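C24 protein (Bizionia argentinensis JUB59, PDB 6OV6) is of unknown function but probably forms the metal-binding, receptor-binding tip of a temperate bacteriophage's long tail fiber. Local coordinates at residues Val200-Asp205 with Arg245-Thr250; Lys39-Gly44 with Phe114-Thr119. All coordinates share one frame; numbering follows the deposited sequence.

In the fold
The two contacts sit on opposite sides of the chain's centre, with their nearest atoms about 78 Å apart, and share no strand. Contact 2 closes early in the chain and pairs two short strands of a mixed sheet in the N-terminal half; contact 1 lies far out on the slender fiber, in a two-stranded ribbon near the manganese site. Both are partly buried, with aliphatic residues inside and polar ones exposed, and both touch neighbouring subunits. Contact 1 is held mainly by a ladder of backbone hydrogen bonds. Contact 2 buries more surface and relies more on side-chain packing, with an aromatic face, a lysine ammonium and a water.

Contact 1. Residues Val200-Asp205 with Arg245-Thr250; sequences VTVPRD and RTLTST
Thr-201 and Thr-246 face each other in a non-hydrogen-bonded pair of an antiparallel ribbon, flanked by the hydrogen-bonded pairs Val-200 with Leu-247 and Val-202 with Arg-245. Four N-H...O bonds join the backbones; the one from Leu-247 N to Val-200 O is nearly straight, 2.7 Å long with 175° at the hydrogen. Between the flanking pairs the two threonines bring their hydroxyls together, OG1 of Thr-201 lying 3.0 Å from OG1 of Thr-246, and either may be the donor. Both place OG1 anti to their own carbonyl carbon (chi1 -59° and -61°), which leads the hydroxyls to one another. Threonine suits this exposed face: its branched CB favours the extended backbone, and its hydroxyl supplies a cross-strand bond.

On the other face, Leu-247 can be followed outward. CB lies 3.9 Å from O of Val-200 and a little farther from CG1 of that valine; CG stands beside the backbone N, and from it CD1 reaches diagonally to CG2 of Val-202, 3.7 Å away. Leucine is long enough to span from its own partner to the next valine, and the beta-branched valines fit a strand with little exposed surface. Arg-245 bends at chi2 and chi3 and turns its guanidinium to a second subunit, where NH1 bonds O of that subunit's Asp-205 and the guanidinium makes a cation-pi contact with that subunit's Trp-207. Strands 199-202 and 245-248 form a sheet of their own within the chain, and the face with Val-200, Val-202 and Leu-247 packs against both neighbouring copies: Leu-247 meets Thr-201 of the second subunit, while Val-200 and Val-202 rest on Leu-247 of the third.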
loop_
_atom_site.group_PDB
_atom_site.type_symbol
_atom_site.label_atom_id
_atom_site.label_comp_id
_atom_site.label_asym_id
_atom_site.label_seq_id
_atom_site.Cartn_x
_atom_site.Cartn_y
_atom_site.Cartn_z
ATOM N N VAL A 200 -19.201 43.825 28.161
ATOM C CA VAL A 200 -18.746 44.102 29.515
ATOM C C VAL A 200 -19.663 45.185 30.098
ATOM O O VAL A 200 -20.129 46.043 29.354
ATOM C CB VAL A 200 -17.215 44.440 29.557
ATOM C CG1 VAL A 200 -16.888 45.800 28.923
ATOM C CG2 VAL A 200 -16.667 44.342 30.958
ATOM N N THR A 201 -19.977 45.102 31.390
ATOM C CA THR A 201 -20.828 46.097 32.062
ATOM C C THR A 201 -19.982 46.924 33.004
ATOM O O THR A 201 -19.403 46.377 33.939
ATOM C CB THR A 201 -22.023 45.448 32.779
ATOM O OG1 THR A 201 -22.783 44.729 31.806
ATOM C CG2 THR A 201 -22.934 46.494 33.493
ATOM N N VAL A 202 -19.916 48.231 32.758
ATOM C CA VAL A 202 -19.125 49.132 33.605
ATOM C C VAL A 202 -20.066 49.639 34.696
ATOM O O VAL A 202 -21.068 50.275 34.368
ATOM C CB VAL A 202 -18.441 50.299 32.825
ATOM C CG1 VAL A 202 -17.529 51.116 33.757
ATOM C CG2 VAL A 202 -17.649 49.764 31.628
ATOM N N PRO A 203 -19.777 49.374 35.979
ATOM C CA PRO A 203 -20.681 49.859 37.038
ATOM C C PRO A 203 -20.494 51.335 37.385
ATOM O O PRO A 203 -19.371 51.853 37.353
ATOM C CB PRO A 203 -20.328 48.969 38.232
ATOM C CG PRO A 203 -18.878 48.660 38.036
ATOM C CD PRO A 203 -18.615 48.654 36.546
ATOM N N ARG A 204 -21.598 52.009 37.735
ATOM C CA ARG A 204 -21.548 53.397 38.221
ATOM C C ARG A 204 -21.129 53.391 39.714
ATOM O O ARG A 204 -20.645 54.413 40.214
ATOM C CB ARG A 204 -22.899 54.135 38.029
ATOM C CG ARG A 204 -24.098 53.446 38.734
ATOM C CD ARG A 204 -25.353 54.275 38.720
ATOM N NE ARG A 204 -26.475 53.480 39.215
ATOM C CZ ARG A 204 -27.521 53.965 39.874
ATOM N NH1 ARG A 204 -27.605 55.263 40.142
ATOM N NH2 ARG A 204 -28.475 53.151 40.303
ATOM N N ASP A 205 -21.356 52.246 40.425
ATOM C CA ASP A 205 -21.047 52.078 41.846
ATOM C C ASP A 205 -19.820 51.223 42.085
ATOM O O ASP A 205 -19.385 50.501 41.177
ATOM C CB ASP A 205 -22.260 51.461 42.588
ATOM C CG ASP A 205 -23.467 52.377 42.680
ATOM O OD1 ASP A 205 -23.334 53.558 42.346
ATOM O OD2 ASP A 205 -24.557 51.886 43.021
ATOM N N ARG A 245 -23.166 50.811 32.519
ATOM C CA ARG A 245 -23.012 50.858 31.051
ATOM C C ARG A 245 -22.597 49.514 30.451
ATOM O O ARG A 245 -21.485 49.056 30.708
ATOM C CB ARG A 245 -21.993 51.938 30.631
ATOM C CG ARG A 245 -22.238 53.314 31.237
ATOM C CD ARG A 245 -23.572 53.941 30.872
ATOM N NE ARG A 245 -23.679 54.251 29.445
ATOM C CZ ARG A 245 -23.067 55.262 28.844
ATOM N NH1 ARG A 245 -22.274 56.074 29.536
ATOM N NH2 ARG A 245 -23.242 55.474 27.547
ATOM N N THR A 246 -23.462 48.909 29.622
ATOM C CA THR A 246 -23.140 47.633 28.943
ATOM C C THR A 246 -22.542 47.957 27.576
ATOM O O THR A 246 -23.173 48.624 26.754
ATOM C CB THR A 246 -24.322 46.664 28.898
ATOM O OG1 THR A 246 -24.684 46.363 30.246
ATOM C CG2 THR A 246 -23.953 45.335 28.192
ATOM N N LEU A 247 -21.298 47.526 27.365
ATOM C CA LEU A 247 -20.559 47.872 26.158
ATOM C C LEU A 247 -20.192 46.654 25.334
ATOM O O LEU A 247 -20.011 45.590 25.899
ATOM C CB LEU A 247 -19.260 48.591 26.581
ATOM C CG LEU A 247 -19.399 49.788 27.567
ATOM C CD1 LEU A 247 -18.039 50.266 28.016
ATOM C CD2 LEU A 247 -20.197 50.923 26.950
ATOM N N THR A 248 -20.036 46.832 24.008
ATOM C CA THR A 248 -19.605 45.749 23.117
ATOM C C THR A 248 -18.197 46.052 22.630
ATOM O O THR A 248 -17.918 47.166 22.183
ATOM C CB THR A 248 -20.571 45.529 21.938
ATOM O OG1 THR A 248 -21.877 45.294 22.490
ATOM C CG2 THR A 248 -20.125 44.334 21.015
ATOM N N SER A 249 -17.338 45.057 22.710
ATOM C CA SER A 249 -15.962 45.165 22.268
ATOM C C SER A 249 -15.860 45.125 20.755
ATOM O O SER A 249 -16.827 44.820 20.050
ATOM C CB SER A 249 -15.134 44.022 22.856
ATOM O OG SER A 249 -15.306 42.804 22.141
ATOM N N THR A 250 -14.663 45.426 20.270
ATOM C CA THR A 250 -14.260 45.284 18.882
ATOM C C THR A 250 -14.108 43.752 18.657
ATOM O O THR A 250 -13.759 43.045 19.612
ATOM C CB THR A 250 -12.904 45.952 18.677
ATOM O OG1 THR A 250 -11.963 45.358 19.576
ATOM C CG2 THR A 250 -12.961 47.473 18.850
#

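Contact 2. Residues Lys39-Gly44 with Phe114-Thr119; sequences KAIIKG and FAKLTT
Lys-39 has the positive phi (62°) of the first position of a G1 beta bulge, where glycine is usual, and sets CB over the centre of the Phe-114 ring in a CH-pi contact, 3.9 Å from the centroid and 6° off the normal, with CG near CZ. Lys-39 and Ala-40 both face Tyr-58 in the bulge, and a short parallel bridge, Ala-40 with Ala-115, joins strand 40-42 to the weakly bonded strand 115-116 at the edge of a mixed sheet. Lysine gains ring contact from its first two methylenes and a salt bridge from NZ to Glu-113.

Backbone bonds run from Ala-115 N to Lys-39 O (3.1 Å) and from Ile-41 N to Ala-115 O (2.9 Å). The small Ala-40 leaves its CB 4.1 Å from CD1 of Leu-117, and buried Ile-41 offers branches to two neighbours: CG1 approaches Phe-114 CB, and CG2 meets the stem of Lys-116. The phenylalanine ring is packed further by Val-57, Ile-59 and Ile-109, whereas Leu-117 reaches Leu-35 of the second subunit and Arg-121 of the third.

Lys-116, bent at chi2 (92°) and chi4, is long enough to carry its ammonium across to residues 39-44. There NZ takes a lone pair of Gly-44 O at 3.0 Å, in the carbonyl plane; Gly-44 has a positive phi, which favours glycine. NZ also donates to a water that accepts from Leu-117 N and gives a hydrogen to Ile-41 O, 2.7 Å from the water oxygen.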
loop_
_atom_site.group_PDB
_atom_site.type_symbol
_atom_site.label_atom_id
_atom_site.label_comp_id
_atom_site.label_asym_id
_atom_site.label_seq_id
_atom_site.Cartn_x
_atom_site.Cartn_y
_atom_site.Cartn_z
ATOM N N LYS A 39 6.241 -39.896 -10.149
ATOM C CA LYS A 39 4.797 -40.139 -9.971
ATOM C C LYS A 39 3.939 -39.057 -10.603
ATOM O O LYS A 39 2.905 -38.657 -10.065
ATOM C CB LYS A 39 4.416 -40.429 -8.489
ATOM C CG LYS A 39 5.063 -41.703 -7.963
ATOM C CD LYS A 39 4.923 -41.818 -6.445
ATOM C CE LYS A 39 5.850 -42.884 -5.910
ATOM N NZ LYS A 39 5.855 -42.898 -4.424
ATOM N N ALA A 40 4.328 -38.665 -11.810
ATOM C CA ALA A 40 3.574 -37.671 -12.540
ATOM C C ALA A 40 2.620 -38.372 -13.468
ATOM O O ALA A 40 2.927 -39.445 -14.015
ATOM C CB ALA A 40 4.510 -36.810 -13.356
ATOM N N ILE A 41 1.475 -37.741 -13.664
ATOM C CA ILE A 41 0.524 -38.089 -14.699
ATOM C C ILE A 41 1.008 -37.224 -15.870
ATOM O O ILE A 41 0.961 -35.990 -15.792
ATOM C CB ILE A 41 -0.946 -37.778 -14.322
ATOM C CG1 ILE A 41 -1.422 -38.701 -13.171
ATOM C CG2 ILE A 41 -1.824 -37.915 -15.603
ATOM C CD1 ILE A 41 -2.766 -38.328 -12.539
ATOM N N ILE A 42 1.516 -37.872 -16.923
ATOM C CA ILE A 42 2.059 -37.179 -18.081
ATOM C C ILE A 42 0.916 -36.754 -19.009
ATOM O O ILE A 42 0.898 -35.619 -19.494
ATOM C CB ILE A 42 3.094 -38.091 -18.835
ATOM C CG1 ILE A 42 4.272 -38.558 -17.923
ATOM C CG2 ILE A 42 3.577 -37.446 -20.167
ATOM C CD1 ILE A 42 5.250 -37.484 -17.394
ATOM N N LYS A 43 -0.016 -37.684 -19.265
ATOM C CA LYS A 43 -1.136 -37.481 -20.160
ATOM C C LYS A 43 -2.326 -38.335 -19.704
ATOM O O LYS A 43 -2.129 -39.415 -19.159
ATOM C CB LYS A 43 -0.681 -37.889 -21.577
ATOM C CG LYS A 43 -1.630 -37.486 -22.701
ATOM C CD LYS A 43 -1.125 -38.029 -24.038
ATOM C CE LYS A 43 -2.155 -37.846 -25.137
ATOM N NZ LYS A 43 -2.398 -36.405 -25.448
ATOM N N GLY A 44 -3.544 -37.841 -19.943
ATOM C CA GLY A 44 -4.784 -38.552 -19.642
ATOM C C GLY A 44 -5.019 -38.775 -18.169
ATOM O O GLY A 44 -4.730 -37.890 -17.355
ATOM N N PHE A 114 0.154 -39.557 -7.158
ATOM C CA PHE A 114 0.292 -39.170 -8.554
ATOM C C PHE A 114 -0.346 -37.817 -8.769
ATOM O O PHE A 114 -1.471 -37.575 -8.311
ATOM C CB PHE A 114 -0.268 -40.227 -9.513
ATOM C CG PHE A 114 0.621 -41.441 -9.628
ATOM C CD1 PHE A 114 1.370 -41.664 -10.776
ATOM C CD2 PHE A 114 0.688 -42.378 -8.600
ATOM C CE1 PHE A 114 2.188 -42.785 -10.882
ATOM C CE2 PHE A 114 1.493 -43.507 -8.712
ATOM C CZ PHE A 114 2.228 -43.711 -9.860
ATOM N N ALA A 115 0.397 -36.918 -9.403
ATOM C CA ALA A 115 -0.075 -35.552 -9.622
ATOM C C ALA A 115 -0.291 -35.212 -11.085
ATOM O O ALA A 115 0.498 -35.586 -11.944
ATOM C CB ALA A 115 0.884 -34.558 -8.986
ATOM N N LYS A 116 -1.371 -34.481 -11.355
ATOM C CA LYS A 116 -1.666 -33.993 -12.696
ATOM C C LYS A 116 -0.820 -32.707 -12.822
ATOM O O LYS A 116 -0.570 -32.041 -11.814
ATOM C CB LYS A 116 -3.167 -33.668 -12.811
ATOM C CG LYS A 116 -3.696 -33.658 -14.242
ATOM C CD LYS A 116 -4.246 -35.018 -14.656
ATOM C CE LYS A 116 -4.835 -34.967 -16.039
ATOM N NZ LYS A 116 -3.795 -35.075 -17.097
ATOM N N LEU A 117 -0.342 -32.383 -14.017
ATOM C CA LEU A 117 0.510 -31.207 -14.152
ATOM C C LEU A 117 -0.101 -30.053 -14.909
ATOM O O LEU A 117 -0.982 -30.260 -15.743
ATOM C CB LEU A 117 1.818 -31.604 -14.859
ATOM C CG LEU A 117 2.514 -32.852 -14.342
ATOM C CD1 LEU A 117 3.374 -33.458 -15.411
ATOM C CD2 LEU A 117 3.255 -32.574 -13.033
ATOM N N THR A 118 0.409 -28.831 -14.650
ATOM C CA THR A 118 0.078 -27.659 -15.440
ATOM C C THR A 118 1.084 -27.725 -16.597
ATOM O O THR A 118 2.274 -27.999 -16.364
ATOM C CB THR A 118 0.241 -26.369 -14.635
ATOM O OG1 THR A 118 -0.716 -26.374 -13.575
ATOM C CG2 THR A 118 0.052 -25.137 -15.483
ATOM N N THR A 119 0.627 -27.473 -17.823
ATOM C CA THR A 119 1.513 -27.578 -18.991
ATOM C C THR A 119 2.524 -26.438 -19.027
ATOM O O THR A 119 2.288 -25.380 -18.436
ATOM C CB THR A 119 0.706 -27.583 -20.285
ATOM O OG1 THR A 119 0.074 -26.309 -20.405
ATOM C CG2 THR A 119 -0.336 -28.722 -20.352
HETATM O O HOH W 1 -0.997 -34.182 -16.062
#